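Local coordinates for protein PfVFT1 (Plasmodium falciparum, PDB 5JKQ) that is of uncertain function but has the bi-lobed Venus flytrap architecture of solute-binding proteins and so probably binds a small solute between its lobes, at residues 38-43 and 103-108; 127-132 and 146-151. The protein carries 3 engineered substitutions. One frame throughout, in Å; residues are numbered along the deposited sequence.

Contact 1 (38-43 and 103-108)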
loop_
_atom_site.group_PDB
_atom_site.type_symbol
_atom_site.label_atom_id
_atom_site.label_comp_id
_atom_site.label_asym_id
_atom_site.label_seq_id
_atom_site.Cartn_x
_atom_site.Cartn_y
_atom_site.Cartn_z
ATOM N N ASP A 38 16.215 -1.021 -1.207
ATOM C CA ASP A 38 17.393 -1.829 -0.914
ATOM C C ASP A 38 18.050 -1.398 0.397
ATOM O O ASP A 38 18.466 -2.239 1.194
ATOM C CB ASP A 38 18.410 -1.739 -2.057
ATOM C CG ASP A 38 17.863 -2.264 -3.373
ATOM O OD1 ASP A 38 16.919 -3.084 -3.350
ATOM O OD2 ASP A 38 18.385 -1.861 -4.436
ATOM N N LYS A 39 18.140 -0.088 0.614
ATOM C CA LYS A 39 18.779 0.451 1.811
ATOM C C LYS A 39 18.104 -0.052 3.084
ATOM O O LYS A 39 18.774 -0.407 4.055
ATOM C CB LYS A 39 18.762 1.981 1.786
ATOM C CG LYS A 39 19.300 2.620 3.061
ATOM C CD LYS A 39 19.379 4.131 2.953
ATOM C CE LYS A 39 20.045 4.736 4.182
ATOM N NZ LYS A 39 19.379 4.331 5.454
ATOM N N HIS A 40 16.775 -0.070 3.078
ATOM C CA HIS A 40 16.008 -0.559 4.216
ATOM C C HIS A 40 15.814 -2.070 4.150
ATOM O O HIS A 40 15.294 -2.676 5.087
ATOM C CB HIS A 40 14.650 0.132 4.281
ATOM C CG HIS A 40 14.726 1.566 4.699
ATOM N ND1 HIS A 40 15.111 1.952 5.965
ATOM C CD2 HIS A 40 14.460 2.707 4.021
ATOM C CE1 HIS A 40 15.082 3.271 6.048
ATOM N NE2 HIS A 40 14.691 3.753 4.882
ATOM N N ASN A 41 16.241 -2.667 3.040
ATOM C CA ASN A 41 16.113 -4.103 2.827
ATOM C C ASN A 41 14.678 -4.574 3.044
ATOM O O ASN A 41 14.433 -5.570 3.728
ATOM C CB ASN A 41 17.064 -4.867 3.751
ATOM C CG ASN A 41 17.345 -6.274 3.261
ATOM O OD1 ASN A 41 17.576 -6.496 2.073
ATOM N ND2 ASN A 41 17.311 -7.236 4.174
ATOM N N VAL A 42 13.735 -3.834 2.466
ATOM C CA VAL A 42 12.320 -4.176 2.551
ATOM C C VAL A 42 11.873 -4.855 1.258
ATOM O O VAL A 42 12.423 -4.599 0.186
ATOM C CB VAL A 42 11.443 -2.933 2.829
ATOM C CG1 VAL A 42 11.674 -2.431 4.250
ATOM C CG2 VAL A 42 11.715 -1.829 1.816
ATOM N N ASP A 43 10.879 -5.729 1.376
ATOM C CA ASP A 43 10.463 -6.581 0.269
ATOM C C ASP A 43 9.279 -5.982 -0.489
ATOM O O ASP A 43 8.189 -6.554 -0.510
ATOM C CB ASP A 43 10.113 -7.976 0.798
ATOM C CG ASP A 43 10.024 -9.018 -0.302
ATOM O OD1 ASP A 43 10.467 -8.741 -1.437
ATOM O OD2 ASP A 43 9.522 -10.127 -0.024
ATOM N N TRP A 103 8.545 3.747 4.895
ATOM C CA TRP A 103 7.370 4.451 4.389
ATOM C C TRP A 103 7.456 5.964 4.592
ATOM O O TRP A 103 7.109 6.723 3.686
ATOM C CB TRP A 103 6.101 3.893 5.038
ATOM C CG TRP A 103 5.681 2.599 4.426
ATOM C CD1 TRP A 103 5.659 1.377 5.026
ATOM C CD2 TRP A 103 5.243 2.393 3.077
ATOM N NE1 TRP A 103 5.227 0.421 4.139
ATOM C CE2 TRP A 103 4.964 1.020 2.935
ATOM C CE3 TRP A 103 5.055 3.237 1.978
ATOM C CZ2 TRP A 103 4.507 0.469 1.738
ATOM C CZ3 TRP A 103 4.600 2.687 0.789
ATOM C CH2 TRP A 103 4.332 1.319 0.680
ATOM N N PRO A 104 7.914 6.413 5.772
ATOM C CA PRO A 104 8.193 7.847 5.911
ATOM C C PRO A 104 9.235 8.335 4.907
ATOM O O PRO A 104 9.056 9.401 4.313
ATOM C CB PRO A 104 8.716 7.966 7.345
ATOM C CG PRO A 104 8.084 6.843 8.060
ATOM C CD PRO A 104 8.002 5.716 7.067
ATOM N N ASP A 105 10.305 7.565 4.719
ATOM C CA ASP A 105 11.356 7.938 3.775
ATOM C C ASP A 105 10.828 8.015 2.347
ATOM O O ASP A 105 11.294 8.838 1.559
ATOM C CB ASP A 105 12.522 6.943 3.830
ATOM C CG ASP A 105 13.516 7.253 4.936
ATOM O OD1 ASP A 105 13.490 8.376 5.484
ATOM O OD2 ASP A 105 14.338 6.367 5.246
ATOM N N VAL A 106 9.870 7.155 2.013
ATOM C CA VAL A 106 9.230 7.192 0.701
ATOM C C VAL A 106 8.510 8.522 0.501
ATOM O O VAL A 106 8.636 9.154 -0.549
ATOM C CB VAL A 106 8.222 6.024 0.523
ATOM C CG1 VAL A 106 7.321 6.236 -0.703
ATOM C CG2 VAL A 106 8.961 4.699 0.415
HETATM N N MSE A 107 7.757 8.947 1.511
HETATM C CA MSE A 107 6.984 10.178 1.404
HETATM C C MSE A 107 7.910 11.388 1.336
HETATM O O MSE A 107 7.600 12.377 0.672
HETATM C CB MSE A 107 6.016 10.319 2.580
HETATM C CG MSE A 107 5.083 11.518 2.465
HETATM SE SE MSE A 107 3.887 11.407 0.923
HETATM C CE MSE A 107 2.463 10.369 1.753
ATOM N N TYR A 108 9.048 11.304 2.021
ATOM C CA TYR A 108 10.021 12.392 2.021
ATOM C C TYR A 108 10.619 12.607 0.633
ATOM O O TYR A 108 10.665 13.734 0.144
ATOM C CB TYR A 108 11.145 12.119 3.028
ATOM C CG TYR A 108 10.709 12.112 4.477
ATOM C CD1 TYR A 108 9.705 12.960 4.930
ATOM C CD2 TYR A 108 11.303 11.256 5.394
ATOM C CE1 TYR A 108 9.307 12.953 6.253
ATOM C CE2 TYR A 108 10.910 11.242 6.719
ATOM C CZ TYR A 108 9.913 12.092 7.142
ATOM O OH TYR A 108 9.520 12.081 8.461
#
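His40 and Asp105 make the direct link between segment 38-43 and helix 102-118. The imidazole donates from NE2 to Asp105 OD2 at 2.7 Å. The carboxylate oxygen sits at the ring edge, in the ring plane. It accepts through its anti lone pair, on the side away from OD1. The N-H...O angle of 148° shows a short but somewhat bent bond. Ring and carboxylate planes are turned 34° against each other. His40 CG stands anti to its own carbonyl carbon (chi1 -72°), which carries the ring toward the helix. CE1 of His40 comes along with NE2 and lies 3.3 Å from Asp105 OD2.

The tighter packing is against Leu36 and Phe102. Asp105 and the buried Val106 touch Leu36 of helix 32-39, while His40 and Val42 rest on Phe102. The looser side carries Lys39, an exposed residue. Its NZ stays 5.4 Å from Asp105 OD2, too far for a salt bridge, though its charge may still favour the carboxylate form of Asp105.

Beyond His40 the chain turns back at Asn41, which has positive phi. Val42 N reaches Ile37 O, and Asn41 N makes a weak bond to Asp38 O. The arrangement is a histidine-carboxylate hydrogen bond next to a Schellman motif, which ends helix 32-39 where it meets helix 102-118.

Contact 2 (127-132 and 146-151). Engineered in segment 127-132: Ala128 (natural residue Thr).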
loop_
_atom_site.group_PDB
_atom_site.type_symbol
_atom_site.label_atom_id
_atom_site.label_comp_id
_atom_site.label_asym_id
_atom_site.label_seq_id
_atom_site.Cartn_x
_atom_site.Cartn_y
_atom_site.Cartn_z
ATOM N N ILE A 127 7.194 18.739 5.238
ATOM C CA ILE A 127 6.250 17.651 5.469
ATOM C C ILE A 127 5.794 17.675 6.926
ATOM O O ILE A 127 6.603 17.509 7.841
ATOM C CB ILE A 127 6.870 16.273 5.135
ATOM C CG1 ILE A 127 7.187 16.176 3.643
ATOM C CG2 ILE A 127 5.934 15.138 5.514
ATOM C CD1 ILE A 127 8.618 16.522 3.295
ATOM N N ALA A 128 4.498 17.893 7.129
ATOM C CA ALA A 128 3.907 17.896 8.464
ATOM C C ALA A 128 3.019 16.672 8.656
ATOM O O ALA A 128 1.939 16.582 8.078
ATOM C CB ALA A 128 3.108 19.170 8.687
ATOM N N TYR A 129 3.480 15.730 9.474
ATOM C CA TYR A 129 2.703 14.532 9.771
ATOM C C TYR A 129 1.720 14.771 10.913
ATOM O O TYR A 129 2.098 15.259 11.977
ATOM C CB TYR A 129 3.629 13.368 10.126
ATOM C CG TYR A 129 3.948 12.459 8.962
ATOM C CD1 TYR A 129 3.049 11.480 8.558
ATOM C CD2 TYR A 129 5.146 12.574 8.271
ATOM C CE1 TYR A 129 3.332 10.643 7.499
ATOM C CE2 TYR A 129 5.438 11.742 7.208
ATOM C CZ TYR A 129 4.527 10.778 6.827
ATOM O OH TYR A 129 4.809 9.943 5.771
ATOM N N ASN A 130 0.454 14.434 10.675
ATOM C CA ASN A 130 -0.566 14.424 11.721
ATOM C C ASN A 130 -1.120 13.014 11.886
ATOM O O ASN A 130 -1.368 12.322 10.900
ATOM C CB ASN A 130 -1.698 15.403 11.395
ATOM C CG ASN A 130 -1.241 16.849 11.407
ATOM O OD1 ASN A 130 -0.070 17.147 11.173
ATOM N ND2 ASN A 130 -2.167 17.757 11.682
ATOM N N TYR A 131 -1.309 12.593 13.132
ATOM C CA TYR A 131 -1.750 11.232 13.417
ATOM C C TYR A 131 -3.209 11.187 13.871
ATOM O O TYR A 131 -3.655 12.032 14.647
ATOM C CB TYR A 131 -0.847 10.597 14.477
ATOM C CG TYR A 131 0.615 10.535 14.095
ATOM C CD1 TYR A 131 1.003 10.458 12.763
ATOM C CD2 TYR A 131 1.607 10.541 15.065
ATOM C CE1 TYR A 131 2.338 10.395 12.410
ATOM C CE2 TYR A 131 2.942 10.480 14.722
ATOM C CZ TYR A 131 3.301 10.406 13.394
ATOM O OH TYR A 131 4.632 10.345 13.053
ATOM N N TYR A 132 -3.945 10.196 13.372
ATOM C CA TYR A 132 -5.355 10.020 13.711
ATOM C C TYR A 132 -5.692 8.542 13.876
ATOM O O TYR A 132 -4.954 7.677 13.413
ATOM C CB TYR A 132 -6.254 10.629 12.630
ATOM C CG TYR A 132 -5.944 12.070 12.295
ATOM C CD1 TYR A 132 -6.499 13.110 13.029
ATOM C CD2 TYR A 132 -5.107 12.390 11.235
ATOM C CE1 TYR A 132 -6.221 14.430 12.719
ATOM C CE2 TYR A 132 -4.824 13.704 10.919
ATOM C CZ TYR A 132 -5.383 14.719 11.664
ATOM O OH TYR A 132 -5.102 16.028 11.349
HETATM N N MSE A 146 -3.359 14.667 2.478
HETATM C CA MSE A 146 -2.984 13.325 2.047
HETATM C C MSE A 146 -2.959 12.310 3.169
HETATM O O MSE A 146 -2.691 12.653 4.320
HETATM C CB MSE A 146 -1.590 13.336 1.437
HETATM C CG MSE A 146 -1.502 13.708 -0.000
HETATM SE SE MSE A 146 0.367 13.587 -0.507
HETATM C CE MSE A 146 0.410 11.706 -1.008
ATOM N N THR A 147 -3.185 11.052 2.813
ATOM C CA THR A 147 -2.836 9.942 3.686
ATOM C C THR A 147 -1.406 9.531 3.365
ATOM O O THR A 147 -0.865 9.904 2.322
ATOM C CB THR A 147 -3.770 8.733 3.501
ATOM O OG1 THR A 147 -3.544 8.143 2.214
ATOM C CG2 THR A 147 -5.230 9.148 3.630
ATOM N N ASP A 148 -0.792 8.768 4.261
ATOM C CA ASP A 148 0.506 8.170 3.985
ATOM C C ASP A 148 0.352 7.187 2.824
ATOM O O ASP A 148 -0.764 6.810 2.471
ATOM C CB ASP A 148 1.050 7.467 5.232
ATOM C CG ASP A 148 2.529 7.156 5.129
ATOM O OD1 ASP A 148 2.897 6.268 4.331
ATOM O OD2 ASP A 148 3.324 7.791 5.856
ATOM N N ASN A 149 1.467 6.773 2.228
ATOM C CA ASN A 149 1.419 5.874 1.078
ATOM C C ASN A 149 1.206 4.406 1.447
ATOM O O ASN A 149 0.887 3.595 0.579
ATOM C CB ASN A 149 2.707 5.988 0.255
ATOM C CG ASN A 149 2.951 7.391 -0.264
ATOM O OD1 ASN A 149 2.237 7.872 -1.142
ATOM N ND2 ASN A 149 3.977 8.048 0.266
ATOM N N TYR A 150 1.383 4.057 2.719
ATOM C CA TYR A 150 1.399 2.647 3.108
ATOM C C TYR A 150 0.011 2.018 3.108
ATOM O O TYR A 150 -0.114 0.795 3.104
ATOM C CB TYR A 150 2.057 2.461 4.487
ATOM C CG TYR A 150 1.343 3.082 5.675
ATOM C CD1 TYR A 150 0.112 2.603 6.111
ATOM C CD2 TYR A 150 1.931 4.116 6.393
ATOM C CE1 TYR A 150 -0.526 3.160 7.203
ATOM C CE2 TYR A 150 1.302 4.675 7.488
ATOM C CZ TYR A 150 0.075 4.194 7.889
ATOM O OH TYR A 150 -0.555 4.747 8.978
ATOM N N PHE A 151 -1.025 2.850 3.108
ATOM C CA PHE A 151 -2.397 2.356 3.181
ATOM C C PHE A 151 -2.712 1.398 2.042
ATOM O O PHE A 151 -2.276 1.599 0.910
ATOM C CB PHE A 151 -3.384 3.522 3.174
ATOM C CG PHE A 151 -3.442 4.262 4.475
ATOM C CD1 PHE A 151 -4.279 3.832 5.491
ATOM C CD2 PHE A 151 -2.649 5.374 4.691
ATOM C CE1 PHE A 151 -4.328 4.505 6.693
ATOM C CE2 PHE A 151 -2.694 6.049 5.892
ATOM C CZ PHE A 151 -3.535 5.614 6.894
#
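The backbones of strand 127-132 and segment 146-151 do not pair, and their closest CA atoms, those of Tyr129 and Asp148, are 8.9 Å apart. Side chains bridge the gap. Tyr129 OH donates to Asp148 OD2 at 2.6 Å, a short hydrogen bond between two buried residues. The carboxylate oxygen lies at the hydroxyl end of the ring, near the ring plane, and CE1 of Tyr129 is 3.3 Å from the same Asp148 OD2. The hydroxyl meets Asp148 OD2 from above the carboxylate, 41° out of its plane. The two flat groups are inclined by 31°. Asp148 CG is turned anti to the backbone N (chi1 -164°), which extends the carboxylate toward the tyrosine.

The strand between them is 77-83. It forms the middle of a three-stranded parallel sheet, with 126-132 and 146-147 as its outer strands. The Tyr129-Asp148 bond reaches across the middle strand, and Asp148 lies just past the end of 146-147.

Both carboxylate oxygens of Asp148 are used. OD2 has a second hydrogen bond, with Tyr94 OH. OD1 turns back on its own chain and accepts from Tyr150 N at 3.1 Å through its anti lone pair. This is an Asx turn, and it ties the carboxylate to the loop after the strand. Thr147 OG1 donates to Asp148 O at 3.1 Å.

In the same loop the Tyr150 ring places CE1 over the centre of one Phe151 ring face, 3.7 Å above it. The hydroxyl of Tyr150 reaches Leu83 N, near the end of the central strand. Met107 of helix 102-118 packs against Tyr129, Met146 and Asn149.

In the fold
Contact 1 closes before contact 2 opens, so the two come in series along the chain. Their centres are about 15 Å apart, and each lies about 13 Å from the centre of the chain. Helix 102-118 joins them: it forms one side of contact 1 and leads on to strand 126-132 of contact 2. They also touch directly. Met107 CE lies 3.4 Å from Thr147 O, and Trp103 CD2 is 3.5 Å from Tyr150 CB. The helix therefore packs beside the three-stranded parallel sheet, while helix 32-39 meets helix 102-118 at contact 1. Contact 1 is at the surface and contact 2 is buried. Helix 102-118 thus lies between helix 32-39 and the sheet, in a fold with the bi-lobed architecture of a Venus flytrap protein.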